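Local coordinates for protein dextranase (Pseudarthrobacter oxydans, PDB 6NZS) that hydrolyses internal alpha-1,6-glucosidic linkages in dextran, as an endo-acting glycoside hydrolase of family 49, at residues T220-N223 / I229-F232; F266-D271 / Y276-Y281; K314-A319 / L327-V332; D29-S34 / P234-M239. All coordinates share one frame; numbering follows the deposited sequence.

Contact 1 (T220-N223 / I229-F232); sequences TNLN and IIYF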
loop_
_atom_site.group_PDB
_atom_site.type_symbol
_atom_site.label_atom_id
_atom_site.label_comp_id
_atom_site.label_asym_id
_atom_site.label_seq_id
_atom_site.Cartn_x
_atom_site.Cartn_y
_atom_site.Cartn_z
ATOM N N THR A 220 27.769 -2.717 1.950
ATOM C CA THR A 220 27.768 -2.000 3.214
ATOM C C THR A 220 28.675 -0.780 3.163
ATOM O O THR A 220 28.986 -0.204 4.213
ATOM C CB THR A 220 28.179 -2.933 4.356
ATOM O OG1 THR A 220 29.400 -3.591 4.002
ATOM C CG2 THR A 220 27.089 -3.986 4.600
ATOM N N ASN A 221 29.092 -0.370 1.967
ATOM C CA ASN A 221 30.052 0.710 1.778
ATOM C C ASN A 221 29.430 1.945 1.139
ATOM O O ASN A 221 30.161 2.853 0.719
ATOM C CB ASN A 221 31.220 0.211 0.925
ATOM C CG ASN A 221 30.783 -0.241 -0.463
ATOM O OD1 ASN A 221 29.597 -0.478 -0.713
ATOM N ND2 ASN A 221 31.746 -0.369 -1.370
ATOM N N LEU A 222 28.101 2.015 1.064
ATOM C CA LEU A 222 27.464 3.083 0.307
ATOM C C LEU A 222 27.552 4.441 0.992
ATOM O O LEU A 222 27.357 5.464 0.327
ATOM C CB LEU A 222 26.006 2.725 0.005
ATOM C CG LEU A 222 25.818 1.475 -0.860
ATOM C CD1 LEU A 222 24.329 1.246 -1.127
ATOM C CD2 LEU A 222 26.583 1.578 -2.165
ATOM N N ASN A 223 27.820 4.484 2.301
ATOM C CA ASN A 223 27.898 5.771 2.983
ATOM C C ASN A 223 29.070 6.612 2.495
ATOM O O ASN A 223 29.029 7.840 2.628
ATOM C CB ASN A 223 28.027 5.588 4.501
ATOM C CG ASN A 223 26.794 4.961 5.136
ATOM O OD1 ASN A 223 25.902 4.452 4.452
ATOM N ND2 ASN A 223 26.744 4.991 6.461
ATOM N N ILE A 229 25.406 9.161 -8.527
ATOM C CA ILE A 229 24.345 8.211 -8.836
ATOM C C ILE A 229 24.809 6.830 -8.402
ATOM O O ILE A 229 25.942 6.431 -8.692
ATOM C CB ILE A 229 24.051 8.205 -10.348
ATOM C CG1 ILE A 229 23.616 9.595 -10.822
ATOM C CG2 ILE A 229 23.018 7.128 -10.712
ATOM C CD1 ILE A 229 23.735 9.783 -12.313
ATOM N N ILE A 230 23.936 6.093 -7.719
ATOM C CA ILE A 230 24.182 4.696 -7.390
ATOM C C ILE A 230 23.245 3.870 -8.255
ATOM O O ILE A 230 22.018 4.017 -8.165
ATOM C CB ILE A 230 23.979 4.409 -5.896
ATOM C CG1 ILE A 230 24.889 5.309 -5.052
ATOM C CG2 ILE A 230 24.264 2.940 -5.609
ATOM C CD1 ILE A 230 24.597 5.265 -3.567
ATOM N N TYR A 231 23.821 3.024 -9.107
ATOM C CA TYR A 231 23.096 2.304 -10.151
ATOM C C TYR A 231 23.244 0.818 -9.864
ATOM O O TYR A 231 24.346 0.272 -9.969
ATOM C CB TYR A 231 23.719 2.656 -11.499
ATOM C CG TYR A 231 23.021 2.134 -12.743
ATOM C CD1 TYR A 231 22.855 0.772 -12.969
ATOM C CD2 TYR A 231 22.570 3.019 -13.717
ATOM C CE1 TYR A 231 22.240 0.310 -14.118
ATOM C CE2 TYR A 231 21.951 2.565 -14.863
ATOM C CZ TYR A 231 21.790 1.209 -15.055
ATOM O OH TYR A 231 21.175 0.750 -16.206
ATOM N N PHE A 232 22.139 0.162 -9.507
ATOM C CA PHE A 232 22.140 -1.274 -9.242
ATOM C C PHE A 232 21.749 -1.999 -10.523
ATOM O O PHE A 232 20.589 -1.949 -10.948
ATOM C CB PHE A 232 21.177 -1.631 -8.113
ATOM C CG PHE A 232 21.643 -1.199 -6.754
ATOM C CD1 PHE A 232 21.324 0.060 -6.266
ATOM C CD2 PHE A 232 22.374 -2.063 -5.949
ATOM C CE1 PHE A 232 21.743 0.459 -5.009
ATOM C CE2 PHE A 232 22.792 -1.671 -4.680
ATOM C CZ PHE A 232 22.476 -0.409 -4.215
#
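Leu222 pushes its two methyl branches toward strand 229-232 and makes every touch of this small contact, which buries 122 Å² in all. The tight part is the end of one branch: CD1 comes in at the rim of the Phe232 ring, close to the ring plane, with Leu222 CD1 4.0 Å from Phe232 CZ. The side chains of Leu222 and Phe232 approach from opposite directions. The second branch packs more loosely, Leu222 CD2 lying 4.4 Å from Ile230 CG2. With CG of Leu222 beside its backbone N (chi1 -62°) and the chain then extended, both methyls are carried forward to the strand. Strand 229-232 belongs to the right-handed parallel beta-helix of this family, paired in parallel with strands 211-212 and 253-256; the short 3-10 turn at Leu222 and Asn223 comes from the loop after strand 217-218, and its leucine fills the interior beside Phe232, which also meets Tyr237 edge-to-face. All three touching residues are buried. The neighbours of Leu222 on the turn tell the opposite story: Asn221 and Asn223 are exposed, and Asn223 starts away from the strand, though its end swings back; its OD1 is hydrogen-bonded to Tyr243 OH and to the backbone N of Val246.

Contact 2 (F266-D271 / Y276-Y281); sequences FRFLHD and YKVTGY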
loop_
_atom_site.group_PDB
_atom_site.type_symbol
_atom_site.label_atom_id
_atom_site.label_comp_id
_atom_site.label_asym_id
_atom_site.label_seq_id
_atom_site.Cartn_x
_atom_site.Cartn_y
_atom_site.Cartn_z
ATOM N N PHE A 266 17.312 2.964 2.311
ATOM C CA PHE A 266 18.087 4.142 1.937
ATOM C C PHE A 266 17.612 5.349 2.721
ATOM O O PHE A 266 16.408 5.603 2.822
ATOM C CB PHE A 266 17.966 4.452 0.442
ATOM C CG PHE A 266 18.659 3.461 -0.440
ATOM C CD1 PHE A 266 20.028 3.523 -0.631
ATOM C CD2 PHE A 266 17.942 2.460 -1.077
ATOM C CE1 PHE A 266 20.672 2.608 -1.438
ATOM C CE2 PHE A 266 18.585 1.541 -1.892
ATOM C CZ PHE A 266 19.952 1.613 -2.067
ATOM N N ARG A 267 18.565 6.110 3.248
ATOM C CA ARG A 267 18.279 7.393 3.864
ATOM C C ARG A 267 19.138 8.445 3.184
ATOM O O ARG A 267 20.369 8.321 3.150
ATOM C CB ARG A 267 18.582 7.379 5.358
ATOM C CG ARG A 267 18.483 8.773 5.955
ATOM C CD ARG A 267 18.494 8.752 7.469
ATOM N NE ARG A 267 18.387 10.105 7.998
ATOM C CZ ARG A 267 18.467 10.409 9.286
ATOM N NH1 ARG A 267 18.649 9.448 10.180
ATOM N NH2 ARG A 267 18.364 11.674 9.678
ATOM N N PHE A 268 18.487 9.461 2.625
ATOM C CA PHE A 268 19.196 10.638 2.133
ATOM C C PHE A 268 19.283 11.577 3.329
ATOM O O PHE A 268 18.360 12.338 3.622
ATOM C CB PHE A 268 18.454 11.267 0.961
ATOM C CG PHE A 268 18.542 10.476 -0.322
ATOM C CD1 PHE A 268 17.742 9.362 -0.525
ATOM C CD2 PHE A 268 19.396 10.872 -1.340
ATOM C CE1 PHE A 268 17.800 8.650 -1.725
ATOM C CE2 PHE A 268 19.457 10.174 -2.537
ATOM C CZ PHE A 268 18.663 9.056 -2.728
ATOM N N LEU A 269 20.411 11.496 4.039
ATOM C CA LEU A 269 20.586 12.227 5.288
ATOM C C LEU A 269 20.650 13.728 5.060
ATOM O O LEU A 269 20.171 14.504 5.895
ATOM C CB LEU A 269 21.859 11.745 5.972
ATOM C CG LEU A 269 22.345 12.495 7.211
ATOM C CD1 LEU A 269 21.590 12.034 8.426
ATOM C CD2 LEU A 269 23.842 12.282 7.393
ATOM N N HIS A 270 21.218 14.153 3.941
ATOM C CA HIS A 270 21.471 15.556 3.665
ATOM C C HIS A 270 20.361 16.155 2.812
ATOM O O HIS A 270 19.643 15.451 2.095
ATOM C CB HIS A 270 22.834 15.702 2.989
ATOM C CG HIS A 270 23.940 15.056 3.763
ATOM N ND1 HIS A 270 24.564 15.681 4.824
ATOM C CD2 HIS A 270 24.520 13.837 3.652
ATOM C CE1 HIS A 270 25.479 14.875 5.329
ATOM N NE2 HIS A 270 25.474 13.749 4.638
ATOM N N ASP A 271 20.209 17.478 2.919
ATOM C CA ASP A 271 19.108 18.205 2.297
ATOM C C ASP A 271 19.577 19.186 1.228
ATOM O O ASP A 271 18.862 20.140 0.912
ATOM C CB ASP A 271 18.240 18.913 3.349
ATOM C CG ASP A 271 19.012 19.934 4.176
ATOM O OD1 ASP A 271 20.208 20.162 3.907
ATOM O OD2 ASP A 271 18.409 20.511 5.109
ATOM N N TYR A 276 15.963 15.031 -6.104
ATOM C CA TYR A 276 16.298 13.668 -5.727
ATOM C C TYR A 276 15.530 12.715 -6.632
ATOM O O TYR A 276 14.443 13.039 -7.117
ATOM C CB TYR A 276 15.887 13.379 -4.275
ATOM C CG TYR A 276 16.675 14.181 -3.265
ATOM C CD1 TYR A 276 17.915 13.745 -2.826
ATOM C CD2 TYR A 276 16.187 15.379 -2.770
ATOM C CE1 TYR A 276 18.652 14.477 -1.908
ATOM C CE2 TYR A 276 16.916 16.123 -1.855
ATOM C CZ TYR A 276 18.146 15.664 -1.429
ATOM O OH TYR A 276 18.879 16.416 -0.521
ATOM N N LYS A 277 16.107 11.540 -6.869
ATOM C CA LYS A 277 15.431 10.514 -7.654
ATOM C C LYS A 277 15.698 9.154 -7.042
ATOM O O LYS A 277 16.843 8.818 -6.732
ATOM C CB LYS A 277 15.917 10.502 -9.110
ATOM C CG LYS A 277 15.477 11.712 -9.925
ATOM C CD LYS A 277 15.990 11.647 -11.360
ATOM C CE LYS A 277 15.418 12.789 -12.191
ATOM N NZ LYS A 277 16.017 12.871 -13.553
ATOM N N VAL A 278 14.638 8.369 -6.883
ATOM C CA VAL A 278 14.746 6.942 -6.614
ATOM C C VAL A 278 13.853 6.293 -7.657
ATOM O O VAL A 278 12.631 6.468 -7.612
ATOM C CB VAL A 278 14.292 6.579 -5.193
ATOM C CG1 VAL A 278 14.289 5.068 -5.010
ATOM C CG2 VAL A 278 15.200 7.258 -4.157
ATOM N N THR A 279 14.455 5.634 -8.650
ATOM C CA THR A 279 13.688 5.149 -9.792
ATOM C C THR A 279 14.141 3.753 -10.169
ATOM O O THR A 279 15.162 3.253 -9.689
ATOM C CB THR A 279 13.822 6.077 -11.012
ATOM O OG1 THR A 279 15.171 6.041 -11.497
ATOM C CG2 THR A 279 13.462 7.508 -10.641
ATOM N N GLY A 280 13.355 3.127 -11.032
ATOM C CA GLY A 280 13.681 1.863 -11.661
ATOM C C GLY A 280 12.736 0.747 -11.245
ATOM O O GLY A 280 12.189 0.737 -10.138
ATOM N N TYR A 281 12.576 -0.234 -12.132
ATOM C CA TYR A 281 11.653 -1.339 -11.908
ATOM C C TYR A 281 12.271 -2.503 -11.126
ATOM O O TYR A 281 11.922 -3.660 -11.379
ATOM C CB TYR A 281 11.095 -1.827 -13.241
ATOM C CG TYR A 281 10.153 -0.870 -13.949
ATOM C CD1 TYR A 281 9.049 -0.320 -13.304
ATOM C CD2 TYR A 281 10.357 -0.547 -15.283
ATOM C CE1 TYR A 281 8.171 0.524 -13.976
ATOM C CE2 TYR A 281 9.496 0.293 -15.953
ATOM C CZ TYR A 281 8.410 0.827 -15.305
ATOM O OH TYR A 281 7.538 1.644 -15.995
#
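The Tyr276 ring turns its edge to one face of Phe268 in an offset edge-to-face pair, the planes at 75° and the centroids 5.4 Å apart. Phe318 stacks on Phe268 from that same side. Between them these aromatic groups fill the interior of a parallel beta-helix, where strands 266-268 and 276-279 lie on different faces of the coil and run almost antiparallel, 167° between their directions, with axes 10.5 Å apart at the closest. The tyrosine touches along the bond from CD1 to CE1: Tyr276 CD1 is 3.6 Å from Phe268 CD2, and CE1 is scarcely farther. At Phe268 CE1, the ring atom across from CD2, Val278 CG2 meets the ring obliquely at 3.8 Å. This branch gets there because CG2 sits beside the backbone N of Val278, while CG1 is the one opposite that N (chi1 174°). With Phe268 cut back to alanine, the core would probably gap, leaving the Tyr276 edge, the Val278 methyl and the Phe318 ring without the surface they pack on. Strand residues alternate: Lys277 points outward, its NZ bonded to the carbonyl O of Arg201, and makes a cation-pi contact with Trp253. The phenol end of Tyr276 reaches the turn that joins the strands, where OH is hydrogen-bonded to Gln273 N and comes within 3.3 Å of Asp271 CA.

Contact 3 (K314-A319 / L327-V332); sequences KMLQFA and LDLQGV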
loop_
_atom_site.group_PDB
_atom_site.type_symbol
_atom_site.label_atom_id
_atom_site.label_comp_id
_atom_site.label_asym_id
_atom_site.label_seq_id
_atom_site.Cartn_x
_atom_site.Cartn_y
_atom_site.Cartn_z
ATOM N N LYS A 314 13.489 3.123 8.286
ATOM C CA LYS A 314 12.495 3.391 7.261
ATOM C C LYS A 314 13.053 2.896 5.935
ATOM O O LYS A 314 14.266 2.875 5.728
ATOM C CB LYS A 314 12.223 4.895 7.169
ATOM C CG LYS A 314 12.034 5.573 8.526
ATOM C CD LYS A 314 10.736 5.134 9.197
ATOM C CE LYS A 314 10.317 6.100 10.312
ATOM N NZ LYS A 314 11.374 6.220 11.365
ATOM N N MET A 315 12.165 2.459 5.038
ATOM C CA MET A 315 12.675 1.969 3.761
ATOM C C MET A 315 13.272 3.103 2.932
ATOM O O MET A 315 14.315 2.926 2.288
ATOM C CB MET A 315 11.588 1.217 2.992
ATOM C CG MET A 315 11.131 -0.084 3.676
ATOM S SD MET A 315 12.446 -1.296 3.929
ATOM C CE MET A 315 12.850 -1.705 2.228
ATOM N N LEU A 316 12.631 4.274 2.959
ATOM C CA LEU A 316 13.099 5.463 2.259
ATOM C C LEU A 316 12.871 6.670 3.154
ATOM O O LEU A 316 11.760 6.876 3.654
ATOM C CB LEU A 316 12.337 5.654 0.945
ATOM C CG LEU A 316 12.547 4.583 -0.124
ATOM C CD1 LEU A 316 11.540 4.788 -1.245
ATOM C CD2 LEU A 316 13.973 4.595 -0.650
ATOM N N GLN A 317 13.915 7.479 3.338
ATOM C CA GLN A 317 13.802 8.671 4.169
ATOM C C GLN A 317 14.583 9.807 3.528
ATOM O O GLN A 317 15.668 9.589 2.982
ATOM C CB GLN A 317 14.318 8.425 5.593
ATOM C CG GLN A 317 14.402 9.699 6.433
ATOM C CD GLN A 317 14.554 9.416 7.908
ATOM O OE1 GLN A 317 14.276 8.309 8.370
ATOM N NE2 GLN A 317 15.000 10.420 8.662
ATOM N N PHE A 318 14.018 11.011 3.595
ATOM C CA PHE A 318 14.619 12.199 3.015
ATOM C C PHE A 318 14.590 13.338 4.016
ATOM O O PHE A 318 13.809 13.339 4.971
ATOM C CB PHE A 318 13.863 12.631 1.763
ATOM C CG PHE A 318 13.979 11.659 0.639
ATOM C CD1 PHE A 318 13.129 10.563 0.555
ATOM C CD2 PHE A 318 14.953 11.824 -0.320
ATOM C CE1 PHE A 318 13.254 9.659 -0.487
ATOM C CE2 PHE A 318 15.080 10.934 -1.356
ATOM C CZ PHE A 318 14.235 9.848 -1.445
ATOM N N ALA A 319 15.460 14.316 3.773
ATOM C CA ALA A 319 15.517 15.550 4.546
ATOM C C ALA A 319 15.190 16.707 3.619
ATOM O O ALA A 319 15.739 16.797 2.516
ATOM C CB ALA A 319 16.911 15.741 5.148
ATOM N N LEU A 327 11.345 15.404 -5.542
ATOM C CA LEU A 327 11.724 13.997 -5.573
ATOM C C LEU A 327 10.872 13.304 -6.621
ATOM O O LEU A 327 9.646 13.430 -6.589
ATOM C CB LEU A 327 11.462 13.327 -4.221
ATOM C CG LEU A 327 11.432 11.793 -4.233
ATOM C CD1 LEU A 327 12.828 11.245 -4.498
ATOM C CD2 LEU A 327 10.896 11.254 -2.918
ATOM N N ASP A 328 11.513 12.604 -7.558
ATOM C CA ASP A 328 10.832 11.646 -8.423
ATOM C C ASP A 328 11.025 10.275 -7.795
ATOM O O ASP A 328 12.162 9.836 -7.596
ATOM C CB ASP A 328 11.428 11.632 -9.832
ATOM C CG ASP A 328 11.132 12.894 -10.616
ATOM O OD1 ASP A 328 10.406 13.767 -10.099
ATOM O OD2 ASP A 328 11.649 13.007 -11.756
ATOM N N LEU A 329 9.920 9.604 -7.483
ATOM C CA LEU A 329 9.944 8.268 -6.897
ATOM C C LEU A 329 9.153 7.406 -7.870
ATOM O O LEU A 329 7.937 7.568 -7.987
ATOM C CB LEU A 329 9.295 8.290 -5.513
ATOM C CG LEU A 329 9.064 6.936 -4.832
ATOM C CD1 LEU A 329 10.375 6.185 -4.633
ATOM C CD2 LEU A 329 8.354 7.138 -3.490
ATOM N N GLN A 330 9.837 6.522 -8.588
ATOM C CA GLN A 330 9.208 5.826 -9.706
ATOM C C GLN A 330 9.656 4.377 -9.735
ATOM O O GLN A 330 10.804 4.059 -9.407
ATOM C CB GLN A 330 9.591 6.502 -11.041
ATOM C CG GLN A 330 8.970 5.894 -12.316
ATOM C CD GLN A 330 9.761 4.717 -12.856
ATOM O OE1 GLN A 330 10.928 4.515 -12.492
ATOM N NE2 GLN A 330 9.129 3.927 -13.722
ATOM N N GLY A 331 8.736 3.497 -10.147
ATOM C CA GLY A 331 9.107 2.171 -10.604
ATOM C C GLY A 331 9.289 1.122 -9.528
ATOM O O GLY A 331 8.857 -0.023 -9.694
ATOM N N VAL A 332 9.921 1.508 -8.419
ATOM C CA VAL A 332 10.432 0.535 -7.457
ATOM C C VAL A 332 9.303 -0.207 -6.751
ATOM O O VAL A 332 8.195 0.317 -6.545
ATOM C CB VAL A 332 11.382 1.194 -6.437
ATOM C CG1 VAL A 332 12.592 1.800 -7.144
ATOM C CG2 VAL A 332 10.659 2.254 -5.640
#
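Phe318 and Leu327 meet through opposite choices of first torsion. In Phe318, CG lies beside the backbone N (chi1 -67°), which sends the ring across the interior; in Leu327, CG stands trans to the backbone N (chi1 163°), so that its forked end is carried up to the ring with both methyls engaged. The two side chains cross at about a right angle. Leu327 CD2 lies over the face turned from Phe268, 4.1 Å from the centroid of the Phe318 ring and 26° off its normal, a CH-pi contact displaced toward the rim. The other methyl reaches the far end of the ring, with Leu327 CD1 3.6 Å from Phe318 CZ. Replacing Phe318 by a serine would probably leave the Leu327 methyls and the Phe268 face without their packing partner and place a hydroxyl in a buried apolar layer. One step along, Leu316 and Leu329 meet at a slant through single methyls, Leu316 CD1 to Leu329 CD1 at 3.8 Å. The alternate residues of strand 327-330 look the other way: Asp328 OD2 forms a salt bridge with Arg201 NH1, and Gln330 OE1 takes a hydrogen bond from Gly280 N. Polar groups outward and leucine and phenylalanine inward, with like rings stacked from one coil to the next, are the marks of the right-handed parallel beta-helix, here closed across its apolar core.

Contact 4 (D29-S34 / P234-M239); sequences DEVRRS and PGTYSM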
loop_
_atom_site.group_PDB
_atom_site.type_symbol
_atom_site.label_atom_id
_atom_site.label_comp_id
_atom_site.label_asym_id
_atom_site.label_seq_id
_atom_site.Cartn_x
_atom_site.Cartn_y
_atom_site.Cartn_z
ATOM N N ASP A 29 22.524 -14.135 -0.419
ATOM C CA ASP A 29 22.734 -14.188 -1.857
ATOM C C ASP A 29 21.629 -14.939 -2.589
ATOM O O ASP A 29 21.838 -15.375 -3.726
ATOM C CB ASP A 29 24.096 -14.817 -2.165
ATOM C CG ASP A 29 24.236 -16.228 -1.596
ATOM O OD1 ASP A 29 23.385 -16.650 -0.775
ATOM O OD2 ASP A 29 25.208 -16.920 -1.973
ATOM N N GLU A 30 20.461 -15.097 -1.968
ATOM C CA GLU A 30 19.342 -15.832 -2.543
ATOM C C GLU A 30 18.138 -14.910 -2.718
ATOM O O GLU A 30 17.993 -13.907 -2.015
ATOM C CB GLU A 30 18.948 -17.008 -1.638
ATOM C CG GLU A 30 20.035 -18.077 -1.517
ATOM C CD GLU A 30 19.677 -19.166 -0.524
ATOM O OE1 GLU A 30 18.756 -18.949 0.290
ATOM O OE2 GLU A 30 20.323 -20.241 -0.563
ATOM N N VAL A 31 17.263 -15.271 -3.658
ATOM C CA VAL A 31 15.992 -14.583 -3.876
ATOM C C VAL A 31 14.874 -15.609 -3.760
ATOM O O VAL A 31 14.924 -16.658 -4.410
ATOM C CB VAL A 31 15.946 -13.909 -5.262
ATOM C CG1 VAL A 31 14.586 -13.255 -5.489
ATOM C CG2 VAL A 31 17.065 -12.878 -5.408
ATOM N N ARG A 32 13.863 -15.308 -2.946
ATOM C CA ARG A 32 12.740 -16.231 -2.775
ATOM C C ARG A 32 11.865 -16.236 -4.027
ATOM O O ARG A 32 11.356 -15.187 -4.437
ATOM C CB ARG A 32 11.904 -15.836 -1.559
ATOM C CG ARG A 32 11.087 -17.000 -0.990
ATOM C CD ARG A 32 10.066 -16.544 0.063
ATOM N NE ARG A 32 10.648 -15.787 1.172
ATOM C CZ ARG A 32 11.199 -16.330 2.257
ATOM N NH1 ARG A 32 11.261 -17.652 2.393
ATOM N NH2 ARG A 32 11.696 -15.541 3.208
ATOM N N ARG A 33 11.690 -17.413 -4.620
ATOM C CA ARG A 33 10.831 -17.605 -5.778
ATOM C C ARG A 33 9.468 -18.085 -5.295
ATOM O O ARG A 33 9.381 -18.849 -4.333
ATOM C CB ARG A 33 11.437 -18.670 -6.697
ATOM C CG ARG A 33 10.552 -19.040 -7.879
ATOM C CD ARG A 33 11.230 -20.034 -8.798
ATOM N NE ARG A 33 10.259 -20.591 -9.727
ATOM C CZ ARG A 33 10.525 -21.560 -10.594
ATOM N NH1 ARG A 33 11.747 -22.078 -10.649
ATOM N NH2 ARG A 33 9.565 -22.020 -11.381
ATOM N N SER A 34 8.400 -17.658 -5.973
ATOM C CA SER A 34 7.070 -18.150 -5.612
ATOM C C SER A 34 6.975 -19.666 -5.746
ATOM O O SER A 34 7.303 -20.237 -6.790
ATOM C CB SER A 34 5.999 -17.515 -6.496
ATOM O OG SER A 34 4.705 -18.034 -6.185
ATOM N N PRO A 234 21.031 -5.427 -12.812
ATOM C CA PRO A 234 20.329 -6.661 -12.439
ATOM C C PRO A 234 21.257 -7.576 -11.653
ATOM O O PRO A 234 22.444 -7.712 -11.969
ATOM C CB PRO A 234 19.928 -7.266 -13.790
ATOM C CG PRO A 234 19.825 -6.093 -14.698
ATOM C CD PRO A 234 20.909 -5.139 -14.255
ATOM N N GLY A 235 20.713 -8.191 -10.614
ATOM C CA GLY A 235 21.497 -8.976 -9.685
ATOM C C GLY A 235 20.918 -8.853 -8.291
ATOM O O GLY A 235 19.868 -8.248 -8.086
ATOM N N THR A 236 21.619 -9.441 -7.325
ATOM C CA THR A 236 21.178 -9.445 -5.936
ATOM C C THR A 236 22.223 -8.785 -5.049
ATOM O O THR A 236 23.424 -9.042 -5.197
ATOM C CB THR A 236 20.903 -10.879 -5.451
ATOM O OG1 THR A 236 19.854 -11.447 -6.246
ATOM C CG2 THR A 236 20.494 -10.896 -3.975
ATOM N N TYR A 237 21.753 -7.953 -4.121
ATOM C CA TYR A 237 22.604 -7.155 -3.247
ATOM C C TYR A 237 22.056 -7.217 -1.827
ATOM O O TYR A 237 20.841 -7.276 -1.623
ATOM C CB TYR A 237 22.650 -5.691 -3.723
ATOM C CG TYR A 237 22.922 -5.556 -5.208
ATOM C CD1 TYR A 237 21.895 -5.658 -6.145
ATOM C CD2 TYR A 237 24.212 -5.329 -5.675
ATOM C CE1 TYR A 237 22.149 -5.549 -7.507
ATOM C CE2 TYR A 237 24.477 -5.200 -7.026
ATOM C CZ TYR A 237 23.448 -5.311 -7.941
ATOM O OH TYR A 237 23.731 -5.192 -9.283
ATOM N N SER A 238 22.955 -7.199 -0.838
ATOM C CA SER A 238 22.584 -7.415 0.558
ATOM C C SER A 238 23.250 -6.372 1.446
ATOM O O SER A 238 24.481 -6.289 1.489
ATOM C CB SER A 238 23.002 -8.820 1.010
ATOM O OG SER A 238 22.838 -8.957 2.414
ATOM N N MET A 239 22.441 -5.595 2.171
ATOM C CA MET A 239 22.967 -4.663 3.165
ATOM C C MET A 239 23.136 -5.297 4.538
ATOM O O MET A 239 23.880 -4.761 5.368
ATOM C CB MET A 239 22.068 -3.426 3.287
ATOM C CG MET A 239 22.110 -2.486 2.084
ATOM S SD MET A 239 21.304 -0.911 2.421
ATOM C CE MET A 239 20.912 -0.362 0.762
#
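Van der Waals packing between Val31 and Thr236 makes the direct contact, and it is tight: Val31 CG2 rests only 3.2 Å from Thr236 OG1. Both groups arrive there by the same kind of rotation, since CG2 of Val31 and OG1 of Thr236 (chi1 -61°) each lie beside their own backbone N and trans to the carbonyl carbon. The threonine methyl takes the looser part, with Thr236 CG2 4.4 Å from Asp29 C and equally far from Glu30 O, so the bend of the chain before strand 31-33 rides over it. The closest pair of CA atoms is also here, Asp29 CA and Thr236 CA at 6.4 Å.

Hydrogen bonding between the two sides is indirect. Asn17 ND2 bonds both to Thr236 OG1 and to Asp29 O, and this one amide therefore bridges the segments and gives the hydroxyl a polar partner on the side of the N-terminal domain. Lys263 NZ, from strand 260-263 next to strand 235-238, bonds to Glu30 O and makes a second tie.

Charged side chains stay out of the contact itself: those of Asp29 and Glu30 set off away from strand 235-238. What results is an interdomain interface, a partly buried seam where the N-terminal Ig-like domain of family 49 sits against an early coil of the parallel beta-helix.

From the N terminus, contact 4 opens first, at residues 29-34 in the Ig-like domain, and closes some 200 residues later on strand 235-238, docking that domain on the beta-helix. Contact 1 lies wholly within this long span, closing a short loop between residues 220-223 and 229-232. Contacts 2 and 3 then follow in series, neither crossing another, and each joins two faces of one coil. Their centres are about 5 Å apart, and their strands pair in parallel, 266-268 with 316-320 and 275-279 with 325-335. Phe266, on the first strand of contact 2, packs on Phe232 and Leu222 of contact 1 and on Met239 of contact 4.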